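PDB 4BMD: S-M checkpoint control protein rad4 from Schizosaccharomyces pombe, which is an essential component of DNA replication and of the checkpoint coupling S and M phases, simultaneously engaging both phosphorylation sites of a crb2 dimer. Local coordinates for residues 16-21 against 50-55; 22-27 against 56-61; 97-102 against 129-134; 144-149 against 176-181. All coordinates share one frame; numbering follows the deposited sequence.

Contact 1 of 4, residues 16-21 against 50-55; sequences LTFYLY and IDFVVI
Tyr19 and Val53 face each other in the middle of a parallel strand pair, 17-20 with 52-55, at the centre of the four-stranded sheet of the third BRCT repeat. The backbone bonds follow the parallel pattern, in which one strand binds through alternate residues to both neighbours of the facing residue: Tyr19 N donates to Phe52 O, and Tyr19 O receives Val54 N at 2.8 Å. Tyr21 N continues the ladder by reaching Val54 O.

At the start of the pair a side chain joins in. Asp51 OD2 takes the amide of Thr17 at 2.7 Å, on its anti side and 19° out of the carboxylate plane, while Asp51 N returns a 2.8 Å bond to Thr17 O. Both polar atoms of the Thr17 backbone are thereby held by one residue, and a weak bond from Phe52 N also reaches Thr17 O.

Apolar packing occupies both faces. On one, Phe18, Phe52, Leu20 and Val54 lie under helices 25-36 and 74-82; the Phe18 and Phe52 rings run nearly parallel, planes 20° apart, but are slid until centroids stand 5.9 Å apart with little overlap. Tyr19 and Val53 share the other face, where Phe67 touches Val53. With CG anti to the amide nitrogen (chi1 171°), the Tyr19 ring lies alongside Val53 and offers it an edge, CD2 meeting Val53 CG1 at 3.8 Å.

Contact 2 of 4, residues 22-27 against 56-61; sequences EFPNTK and PHYFPV
Phe23 receives the ring of Pro56 over one face, a CH-pi contact between proline and aromatic. Pro56 CD stands 3.8 Å from the centroid of the Phe23 ring and 18° off its normal, displaced toward the rim, and Phe23 CZ approaches Pro56 N at 3.3 Å. Thus the rim of the phenyl ring lies close to both CD and the backbone N of Pro56.

Two smaller contacts flank this pair. Glu22 CB packs on CE2 of Phe59 at 3.7 Å, and the hydroxyl oxygen of Tyr58 meets Pro24 CD at 3.3 Å, the two side chains approaching from opposite directions.

In the next shell, Pro56 to Phe59 form a type I turn, closed by Phe59 N to Pro56 O at 3.1 Å. Tyr58 CG lies between its backbone N and carbonyl carbon (chi1 50°), which carries the ring to Pro24, and Pro56 CB lies 3.6 Å above that ring's plane. On the other segment, Pro24 is the N-cap of helix 25-36, whose Val28 and Leu31 also pack on Phe23. The contact thus joins the turn between strand 17-20 and helix 25-36 to the loop after strand 52-55 in the third BRCT repeat.

Apolar and ring surfaces make up most of it: packing and a CH-pi contact hold the segments without hydrogen bonds between them, and the CD-H beside the proline nitrogen is probably somewhat polarised toward the pi face.

Contact 3 of 4, residues 97-102 against 129-134; sequences PFFRPS and LTILGA
Phe99 and Leu132 mark the nearest approach of the two backbones, CA to CA 7.0 Å, where a loop passes the C-terminal turn of helix 119-131. That turn ends in a Schellman motif: Ala134 N reaches back to Leu129 O at 3.0 Å and Gly133 N to Thr130 O at 3.1 Å, with Gly133 at a positive phi of 109°.

Two consecutive phenylalanines address the helix end. The ring of Phe99, swung anti to its own amide nitrogen (chi1 177°), brings CE1 to within 3.2 Å of the carbonyl oxygen of Ile131, a packing contact rather than a bond, while CD1 lies 3.9 Å from Leu132 CD2 as the two side chains slide past each other in opposite senses. Phe98 takes a different course: its CE1 touches Ile131 CD1 at 4.0 Å, the side chains crossing at about a right angle.

Partners beyond the pair extend the cluster. Phe98 and Leu132 both rest on Ile183 of helix 177-185, Phe99 leans on Val104, and Ile131 also touches His57. This is consistent with a tandem BRCT arrangement, in which the chain linking helix 74-82 to helix 104-107 packs on helices of the following repeat.

Contact 4 of 4, residues 144-149 against 176-181; sequences RSILLV and VAWLWN
Val149 O accepts the amide of Val176 at 2.9 Å, a weak bond whose N-H...O angle is only 125°, and the CB of Val176 lies beside the same oxygen, 3.4 Å away. This weak link lies between the end of strand 146-149 and the residues leading into helix 177-185 in the fourth BRCT repeat, an alpha/beta fold with a parallel sheet packed against helices. Strand and helix segments run at 90° to each other, with axes 9.4 Å apart. Side chains alternate along the strand, and Ile146 and Leu148 are the ones directed at the helix.

Leu148 sits at the centre of the apolar contact. Its CG is anti to the backbone nitrogen (chi1 -163°), and from there the two methyls diverge: CD1 comes to the edge of the Trp178 indole, near its plane, 4.0 Å from CE3, whereas CD2 reaches Leu179 CD2 at 3.7 Å across a nearly right-angled crossing. Ile146 and Trp178 extend toward each other from opposite directions, meeting at the far end of the six-membered ring.

The indole is steadied from outside the pair, since NE1 is bonded to Ile189 O, and Trp178 also touches Val192; Leu179 in turn leans on Leu125 and Leu129 of helix 119-131. A MES molecule, probably from the crystallisation liquor, lies about 5 Å from the side chain of Val176. At the first residue of the strand, Ile146 CD1 touches CH2 of Trp178 at 3.8 Å.

Overall arrangement
From the N terminus, contact 1 closes the loop carrying helix 25-36 and strand 41-42, pairing the two central strands of BRCT 3. Contact 2 crosses it, because its segments continue directly from those strands, and joins the entry of helix 25-36 to the loop after strand 52-55. Contact 3, in series, closes the stretch with helix 104-107, strand 111-115 and most of helix 119-131; it touches contact 2 through a probable hydrogen bond, Val61 N to Phe99 O. Contact 4 closes the loop carrying helix 157-168 and strand 172-175 within BRCT 4, meeting contact 3 where Leu129 packs on Leu179. Contacts 1 and 4 thus stand in separate repeats, their centres about 32 Å apart.

Contact 1 of 4, residues 16-21 against 50-55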
# COMPACT_ATOMS: atom_id res chain seq x y z
N LEU A 16 -18.11 3.61 -15.97
CA LEU A 16 -16.67 3.42 -15.94
C LEU A 16 -16.28 2.07 -16.53
O LEU A 16 -16.86 1.04 -16.18
CB LEU A 16 -16.12 3.55 -14.52
CG LEU A 16 -16.23 4.92 -13.85
CD1 LEU A 16 -15.54 4.91 -12.50
CD2 LEU A 16 -15.66 6.01 -14.74
N THR A 17 -15.28 2.07 -17.41
CA THR A 17 -14.78 0.84 -18.00
C THR A 17 -13.36 0.57 -17.52
O THR A 17 -12.51 1.46 -17.54
CB THR A 17 -14.80 0.89 -19.54
OG1 THR A 17 -16.09 1.35 -19.98
CG2 THR A 17 -14.53 -0.48 -20.12
N PHE A 18 -13.11 -0.66 -17.09
CA PHE A 18 -11.81 -1.02 -16.53
C PHE A 18 -11.07 -2.04 -17.39
O PHE A 18 -11.68 -2.88 -18.04
CB PHE A 18 -11.99 -1.58 -15.11
CG PHE A 18 -12.53 -0.57 -14.13
CD1 PHE A 18 -13.90 -0.42 -13.97
CD2 PHE A 18 -11.68 0.21 -13.38
CE1 PHE A 18 -14.41 0.50 -13.07
CE2 PHE A 18 -12.19 1.14 -12.48
CZ PHE A 18 -13.55 1.28 -12.33
N TYR A 19 -9.74 -1.94 -17.38
CA TYR A 19 -8.88 -2.86 -18.11
C TYR A 19 -7.96 -3.56 -17.12
O TYR A 19 -7.08 -2.94 -16.52
CB TYR A 19 -8.07 -2.09 -19.16
CG TYR A 19 -6.98 -2.89 -19.84
CD1 TYR A 19 -7.26 -3.66 -20.97
CD2 TYR A 19 -5.67 -2.87 -19.38
CE1 TYR A 19 -6.27 -4.38 -21.60
CE2 TYR A 19 -4.68 -3.59 -20.00
CZ TYR A 19 -4.98 -4.34 -21.12
OH TYR A 19 -3.98 -5.06 -21.74
N LEU A 20 -8.16 -4.87 -16.95
CA LEU A 20 -7.38 -5.65 -16.00
C LEU A 20 -6.15 -6.25 -16.67
O LEU A 20 -6.27 -7.01 -17.63
CB LEU A 20 -8.24 -6.75 -15.39
CG LEU A 20 -9.64 -6.32 -14.92
CD1 LEU A 20 -10.38 -7.50 -14.30
CD2 LEU A 20 -9.55 -5.16 -13.94
N TYR A 21 -4.97 -5.93 -16.15
CA TYR A 21 -3.72 -6.33 -16.78
C TYR A 21 -2.96 -7.41 -16.01
O TYR A 21 -2.62 -7.22 -14.84
CB TYR A 21 -2.82 -5.11 -16.98
CG TYR A 21 -1.48 -5.42 -17.60
CD1 TYR A 21 -1.36 -5.66 -18.96
CD2 TYR A 21 -0.33 -5.47 -16.82
CE1 TYR A 21 -0.13 -5.95 -19.53
CE2 TYR A 21 0.90 -5.76 -17.38
CZ TYR A 21 1.00 -5.99 -18.74
OH TYR A 21 2.22 -6.28 -19.30
N ILE A 50 -11.72 2.99 -22.14
CA ILE A 50 -11.06 2.66 -20.88
C ILE A 50 -10.89 3.87 -19.96
O ILE A 50 -10.36 4.90 -20.37
CB ILE A 50 -9.67 2.02 -21.12
CG1 ILE A 50 -9.82 0.72 -21.91
CG2 ILE A 50 -8.97 1.76 -19.79
CD1 ILE A 50 -10.67 -0.32 -21.22
N ASP A 51 -11.36 3.74 -18.73
CA ASP A 51 -11.23 4.80 -17.74
C ASP A 51 -10.02 4.56 -16.83
O ASP A 51 -9.29 5.50 -16.51
CB ASP A 51 -12.50 4.92 -16.89
CG ASP A 51 -13.69 5.38 -17.70
OD1 ASP A 51 -13.83 6.61 -17.90
OD2 ASP A 51 -14.49 4.53 -18.14
N PHE A 52 -9.82 3.32 -16.42
CA PHE A 52 -8.70 2.98 -15.55
C PHE A 52 -8.05 1.66 -15.95
O PHE A 52 -8.73 0.70 -16.32
CB PHE A 52 -9.15 2.89 -14.09
CG PHE A 52 -9.63 4.19 -13.52
CD1 PHE A 52 -8.73 5.12 -13.03
CD2 PHE A 52 -10.99 4.48 -13.47
CE1 PHE A 52 -9.17 6.32 -12.51
CE2 PHE A 52 -11.43 5.68 -12.95
CZ PHE A 52 -10.52 6.60 -12.47
N VAL A 53 -6.72 1.62 -15.88
CA VAL A 53 -5.98 0.37 -16.05
C VAL A 53 -5.61 -0.17 -14.68
O VAL A 53 -5.01 0.53 -13.87
CB VAL A 53 -4.70 0.58 -16.88
CG1 VAL A 53 -3.83 -0.66 -16.84
CG2 VAL A 53 -5.05 0.96 -18.32
N VAL A 54 -5.99 -1.42 -14.42
CA VAL A 54 -5.75 -2.03 -13.11
C VAL A 54 -4.61 -3.05 -13.15
O VAL A 54 -4.59 -3.95 -13.99
CB VAL A 54 -7.03 -2.69 -12.56
CG1 VAL A 54 -6.80 -3.18 -11.14
CG2 VAL A 54 -8.19 -1.70 -12.60
N ILE A 55 -3.67 -2.89 -12.23
CA ILE A 55 -2.49 -3.75 -12.14
C ILE A 55 -2.54 -4.50 -10.81
O ILE A 55 -3.04 -3.96 -9.82
CB ILE A 55 -1.21 -2.89 -12.19
CG1 ILE A 55 -1.25 -1.93 -13.38
CG2 ILE A 55 0.04 -3.75 -12.25
CD1 ILE A 55 -1.31 -2.62 -14.72

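Contact 2 of 4, residues 22-27 against 56-61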
# COMPACT_ATOMS: atom_id res chain seq x y z
N GLU A 22 -2.70 -8.53 -16.68
CA GLU A 22 -1.89 -9.62 -16.13
C GLU A 22 -2.34 -10.15 -14.77
O GLU A 22 -1.51 -10.49 -13.93
CB GLU A 22 -0.41 -9.23 -16.08
CG GLU A 22 0.25 -9.15 -17.45
CD GLU A 22 0.21 -10.46 -18.20
OE1 GLU A 22 0.90 -11.41 -17.78
OE2 GLU A 22 -0.52 -10.55 -19.21
N PHE A 23 -3.65 -10.21 -14.55
CA PHE A 23 -4.18 -10.85 -13.36
C PHE A 23 -4.31 -12.35 -13.60
O PHE A 23 -4.62 -12.77 -14.71
CB PHE A 23 -5.54 -10.25 -12.98
CG PHE A 23 -5.45 -8.97 -12.21
CD1 PHE A 23 -5.33 -8.98 -10.83
CD2 PHE A 23 -5.49 -7.75 -12.87
CE1 PHE A 23 -5.25 -7.80 -10.12
CE2 PHE A 23 -5.41 -6.56 -12.16
CZ PHE A 23 -5.29 -6.59 -10.78
N PRO A 24 -4.08 -13.16 -12.56
CA PRO A 24 -4.27 -14.61 -12.68
C PRO A 24 -5.74 -14.93 -12.86
O PRO A 24 -6.59 -14.20 -12.36
CB PRO A 24 -3.76 -15.14 -11.33
CG PRO A 24 -3.91 -13.99 -10.39
CD PRO A 24 -3.64 -12.77 -11.21
N ASN A 25 -6.04 -16.02 -13.58
CA ASN A 25 -7.41 -16.38 -13.94
C ASN A 25 -8.40 -16.39 -12.78
O ASN A 25 -9.54 -15.95 -12.93
CB ASN A 25 -7.43 -17.73 -14.66
CG ASN A 25 -6.80 -17.67 -16.04
OD1 ASN A 25 -6.79 -16.61 -16.68
ND2 ASN A 25 -6.28 -18.79 -16.51
N THR A 26 -7.96 -16.89 -11.63
CA THR A 26 -8.81 -16.96 -10.45
C THR A 26 -9.20 -15.57 -9.97
O THR A 26 -10.37 -15.31 -9.66
CB THR A 26 -8.12 -17.72 -9.30
OG1 THR A 26 -7.73 -19.02 -9.75
CG2 THR A 26 -9.06 -17.86 -8.11
N LYS A 27 -8.22 -14.68 -9.91
CA LYS A 27 -8.44 -13.32 -9.42
C LYS A 27 -9.32 -12.52 -10.37
O LYS A 27 -10.14 -11.71 -9.92
CB LYS A 27 -7.10 -12.61 -9.23
CG LYS A 27 -7.22 -11.20 -8.66
CD LYS A 27 -7.85 -11.21 -7.28
CE LYS A 27 -7.92 -9.81 -6.69
NZ LYS A 27 -8.49 -9.81 -5.31
N PRO A 56 -2.06 -5.75 -10.78
CA PRO A 56 -1.91 -6.40 -9.47
C PRO A 56 -0.90 -5.65 -8.60
O PRO A 56 0.11 -5.16 -9.11
CB PRO A 56 -1.41 -7.80 -9.82
CG PRO A 56 -0.94 -7.72 -11.24
CD PRO A 56 -1.79 -6.68 -11.89
N HIS A 57 -1.17 -5.57 -7.30
CA HIS A 57 -0.33 -4.80 -6.38
C HIS A 57 1.09 -5.36 -6.27
O HIS A 57 2.01 -4.64 -5.91
CB HIS A 57 -0.98 -4.73 -5.00
CG HIS A 57 -1.03 -6.05 -4.29
ND1 HIS A 57 -2.16 -6.85 -4.30
CD2 HIS A 57 -0.11 -6.71 -3.55
CE1 HIS A 57 -1.92 -7.94 -3.59
NE2 HIS A 57 -0.68 -7.88 -3.13
N TYR A 58 1.25 -6.64 -6.58
CA TYR A 58 2.54 -7.31 -6.46
C TYR A 58 3.33 -7.29 -7.76
O TYR A 58 4.45 -7.80 -7.82
CB TYR A 58 2.34 -8.75 -5.99
CG TYR A 58 1.32 -9.52 -6.80
CD1 TYR A 58 1.69 -10.19 -7.96
CD2 TYR A 58 -0.01 -9.59 -6.40
CE1 TYR A 58 0.76 -10.89 -8.70
CE2 TYR A 58 -0.94 -10.29 -7.13
CZ TYR A 58 -0.55 -10.94 -8.29
OH TYR A 58 -1.48 -11.64 -9.02
N PHE A 59 2.76 -6.69 -8.80
CA PHE A 59 3.42 -6.63 -10.10
C PHE A 59 4.54 -5.60 -10.08
O PHE A 59 4.32 -4.44 -9.72
CB PHE A 59 2.40 -6.30 -11.19
CG PHE A 59 2.84 -6.72 -12.57
CD1 PHE A 59 3.73 -5.96 -13.30
CD2 PHE A 59 2.35 -7.89 -13.14
CE1 PHE A 59 4.13 -6.35 -14.57
CE2 PHE A 59 2.74 -8.29 -14.40
CZ PHE A 59 3.63 -7.51 -15.12
N PRO A 60 5.75 -6.01 -10.48
CA PRO A 60 6.93 -5.14 -10.51
C PRO A 60 6.72 -3.94 -11.43
O PRO A 60 6.40 -4.11 -12.61
CB PRO A 60 8.03 -6.05 -11.07
CG PRO A 60 7.57 -7.43 -10.76
CD PRO A 60 6.08 -7.39 -10.89
N VAL A 61 6.92 -2.74 -10.89
CA VAL A 61 6.74 -1.50 -11.65
C VAL A 61 7.61 -1.46 -12.90
O VAL A 61 7.16 -1.05 -13.97
CB VAL A 61 7.06 -0.27 -10.78
CG1 VAL A 61 6.87 1.02 -11.57
CG2 VAL A 61 6.20 -0.26 -9.53

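Contact 3 of 4, residues 97-102 against 129-134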
# COMPACT_ATOMS: atom_id res chain seq x y z
N PRO A 97 0.85 1.32 -8.63
CA PRO A 97 1.94 0.35 -8.68
C PRO A 97 3.15 0.88 -7.93
O PRO A 97 3.60 1.99 -8.21
CB PRO A 97 2.25 0.24 -10.17
CG PRO A 97 0.96 0.57 -10.84
CD PRO A 97 0.31 1.61 -9.98
N PHE A 98 3.66 0.10 -6.98
CA PHE A 98 4.75 0.56 -6.13
C PHE A 98 5.85 -0.47 -5.96
O PHE A 98 6.99 -0.14 -5.64
CB PHE A 98 4.21 0.96 -4.75
CG PHE A 98 3.54 -0.17 -4.01
CD1 PHE A 98 4.29 -1.06 -3.25
CD2 PHE A 98 2.17 -0.34 -4.07
CE1 PHE A 98 3.67 -2.10 -2.57
CE2 PHE A 98 1.55 -1.38 -3.40
CZ PHE A 98 2.31 -2.26 -2.65
N PHE A 99 5.50 -1.74 -6.17
CA PHE A 99 6.43 -2.83 -5.88
C PHE A 99 7.66 -2.86 -6.78
O PHE A 99 7.56 -2.90 -8.01
CB PHE A 99 5.73 -4.19 -5.92
CG PHE A 99 6.66 -5.34 -5.70
CD1 PHE A 99 7.22 -5.57 -4.45
CD2 PHE A 99 6.99 -6.19 -6.74
CE1 PHE A 99 8.08 -6.63 -4.24
CE2 PHE A 99 7.85 -7.26 -6.53
CZ PHE A 99 8.40 -7.47 -5.28
N ARG A 100 8.83 -2.85 -6.15
CA ARG A 100 10.10 -2.97 -6.85
C ARG A 100 10.97 -4.03 -6.18
O ARG A 100 11.33 -3.88 -5.01
CB ARG A 100 10.83 -1.63 -6.88
CG ARG A 100 10.17 -0.57 -7.75
CD ARG A 100 10.94 0.74 -7.71
NE ARG A 100 10.43 1.71 -8.67
CZ ARG A 100 9.46 2.58 -8.42
NH1 ARG A 100 8.87 2.59 -7.23
NH2 ARG A 100 9.06 3.43 -9.35
N PRO A 101 11.30 -5.10 -6.91
CA PRO A 101 12.11 -6.21 -6.39
C PRO A 101 13.48 -5.77 -5.87
O PRO A 101 14.08 -6.48 -5.07
CB PRO A 101 12.28 -7.11 -7.61
CG PRO A 101 11.09 -6.83 -8.46
CD PRO A 101 10.83 -5.36 -8.28
N SER A 102 13.95 -4.61 -6.31
CA SER A 102 15.25 -4.09 -5.86
C SER A 102 15.19 -3.59 -4.42
O SER A 102 16.23 -3.39 -3.79
CB SER A 102 15.74 -2.98 -6.79
OG SER A 102 14.81 -1.91 -6.85
N LEU A 129 4.36 -4.10 3.13
CA LEU A 129 5.63 -4.35 3.80
C LEU A 129 6.06 -5.80 3.69
O LEU A 129 7.26 -6.11 3.68
CB LEU A 129 5.54 -3.94 5.28
CG LEU A 129 5.57 -2.44 5.55
CD1 LEU A 129 5.22 -2.15 7.00
CD2 LEU A 129 6.94 -1.87 5.21
N THR A 130 5.09 -6.70 3.59
CA THR A 130 5.38 -8.13 3.48
C THR A 130 6.01 -8.49 2.14
O THR A 130 7.04 -9.15 2.09
CB THR A 130 4.12 -8.99 3.72
OG1 THR A 130 3.58 -8.71 5.02
CG2 THR A 130 4.46 -10.47 3.63
N ILE A 131 5.39 -8.04 1.05
CA ILE A 131 5.92 -8.32 -0.29
C ILE A 131 7.23 -7.59 -0.54
O ILE A 131 8.02 -8.00 -1.39
CB ILE A 131 4.91 -7.99 -1.41
CG1 ILE A 131 4.52 -6.51 -1.36
CG2 ILE A 131 3.67 -8.87 -1.30
CD1 ILE A 131 3.55 -6.10 -2.44
N LEU A 132 7.46 -6.51 0.20
CA LEU A 132 8.70 -5.75 0.08
C LEU A 132 9.86 -6.44 0.79
O LEU A 132 11.00 -6.00 0.69
CB LEU A 132 8.52 -4.33 0.60
CG LEU A 132 7.74 -3.38 -0.31
CD1 LEU A 132 7.50 -2.05 0.39
CD2 LEU A 132 8.47 -3.17 -1.63
N GLY A 133 9.56 -7.52 1.51
CA GLY A 133 10.60 -8.34 2.10
C GLY A 133 10.70 -8.25 3.61
O GLY A 133 11.51 -8.94 4.23
N ALA A 134 9.87 -7.41 4.22
CA ALA A 134 9.90 -7.23 5.66
C ALA A 134 8.96 -8.20 6.37
O ALA A 134 8.10 -8.81 5.75
CB ALA A 134 9.56 -5.79 6.03

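Contact 4 of 4, residues 144-149 against 176-181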
# COMPACT_ATOMS: atom_id res chain seq x y z
N ARG A 144 12.07 -5.99 18.12
CA ARG A 144 11.59 -5.42 16.87
C ARG A 144 12.63 -4.45 16.31
O ARG A 144 13.25 -3.70 17.05
CB ARG A 144 10.26 -4.68 17.07
CG ARG A 144 9.16 -5.53 17.68
CD ARG A 144 8.68 -6.60 16.72
NE ARG A 144 7.65 -7.43 17.34
CZ ARG A 144 7.90 -8.57 17.98
NH1 ARG A 144 9.14 -9.01 18.09
NH2 ARG A 144 6.90 -9.26 18.51
N SER A 145 12.82 -4.49 14.99
CA SER A 145 13.76 -3.58 14.34
C SER A 145 13.20 -2.17 14.32
O SER A 145 13.92 -1.20 14.59
CB SER A 145 14.04 -4.04 12.91
OG SER A 145 14.43 -5.39 12.86
N ILE A 146 11.92 -2.05 14.01
CA ILE A 146 11.29 -0.75 13.78
C ILE A 146 9.88 -0.68 14.35
O ILE A 146 9.07 -1.59 14.15
CB ILE A 146 11.19 -0.45 12.26
CG1 ILE A 146 12.58 -0.30 11.64
CG2 ILE A 146 10.36 0.80 12.01
CD1 ILE A 146 12.55 -0.20 10.13
N LEU A 147 9.59 0.40 15.08
CA LEU A 147 8.22 0.75 15.40
C LEU A 147 7.78 1.84 14.45
O LEU A 147 8.20 2.99 14.58
CB LEU A 147 8.10 1.24 16.85
CG LEU A 147 6.70 1.73 17.23
CD1 LEU A 147 5.70 0.58 17.20
CD2 LEU A 147 6.70 2.42 18.58
N LEU A 148 6.94 1.49 13.48
CA LEU A 148 6.50 2.44 12.47
C LEU A 148 5.25 3.19 12.92
O LEU A 148 4.19 2.59 13.10
CB LEU A 148 6.25 1.73 11.13
CG LEU A 148 6.19 2.64 9.90
CD1 LEU A 148 7.52 3.35 9.69
CD2 LEU A 148 5.79 1.86 8.67
N VAL A 149 5.38 4.50 13.09
CA VAL A 149 4.32 5.32 13.66
C VAL A 149 3.57 6.13 12.61
O VAL A 149 4.18 6.79 11.76
CB VAL A 149 4.88 6.28 14.72
CG1 VAL A 149 3.77 7.10 15.35
CG2 VAL A 149 5.65 5.50 15.78
N VAL A 176 6.10 7.45 9.64
CA VAL A 176 5.69 6.72 8.45
C VAL A 176 6.14 7.40 7.15
O VAL A 176 6.29 6.74 6.12
CB VAL A 176 4.15 6.49 8.42
CG1 VAL A 176 3.42 7.81 8.19
CG2 VAL A 176 3.78 5.47 7.36
N ALA A 177 6.37 8.71 7.21
CA ALA A 177 6.82 9.47 6.04
C ALA A 177 8.06 8.84 5.41
O ALA A 177 8.23 8.85 4.19
CB ALA A 177 7.08 10.92 6.41
N TRP A 178 8.92 8.29 6.26
CA TRP A 178 10.10 7.56 5.81
C TRP A 178 9.73 6.44 4.84
O TRP A 178 10.38 6.27 3.81
CB TRP A 178 10.84 6.98 7.02
CG TRP A 178 11.86 5.95 6.67
CD1 TRP A 178 13.11 6.17 6.16
CD2 TRP A 178 11.73 4.53 6.83
NE1 TRP A 178 13.76 4.97 5.98
CE2 TRP A 178 12.94 3.95 6.38
CE3 TRP A 178 10.72 3.70 7.30
CZ2 TRP A 178 13.15 2.57 6.39
CZ3 TRP A 178 10.93 2.33 7.30
CH2 TRP A 178 12.14 1.78 6.86
N LEU A 179 8.68 5.70 5.16
CA LEU A 179 8.25 4.60 4.31
C LEU A 179 7.57 5.09 3.03
O LEU A 179 7.80 4.54 1.96
CB LEU A 179 7.32 3.65 5.06
CG LEU A 179 6.80 2.48 4.22
CD1 LEU A 179 7.96 1.62 3.72
CD2 LEU A 179 5.81 1.64 5.00
N TRP A 180 6.75 6.13 3.16
CA TRP A 180 6.09 6.70 1.98
C TRP A 180 7.13 7.25 1.00
O TRP A 180 6.96 7.14 -0.21
CB TRP A 180 5.10 7.81 2.37
CG TRP A 180 3.97 7.38 3.26
CD1 TRP A 180 3.51 8.05 4.36
CD2 TRP A 180 3.14 6.21 3.14
NE1 TRP A 180 2.45 7.37 4.92
CE2 TRP A 180 2.21 6.23 4.19
CE3 TRP A 180 3.11 5.14 2.23
CZ2 TRP A 180 1.26 5.23 4.37
CZ3 TRP A 180 2.16 4.15 2.42
CH2 TRP A 180 1.25 4.20 3.48
N ASN A 181 8.20 7.83 1.54
CA ASN A 181 9.28 8.35 0.71
C ASN A 181 9.98 7.24 -0.07
O ASN A 181 10.36 7.43 -1.22
CB ASN A 181 10.29 9.12 1.55
CG ASN A 181 9.72 10.40 2.13
OD1 ASN A 181 8.79 10.99 1.56
ND2 ASN A 181 10.26 10.84 3.26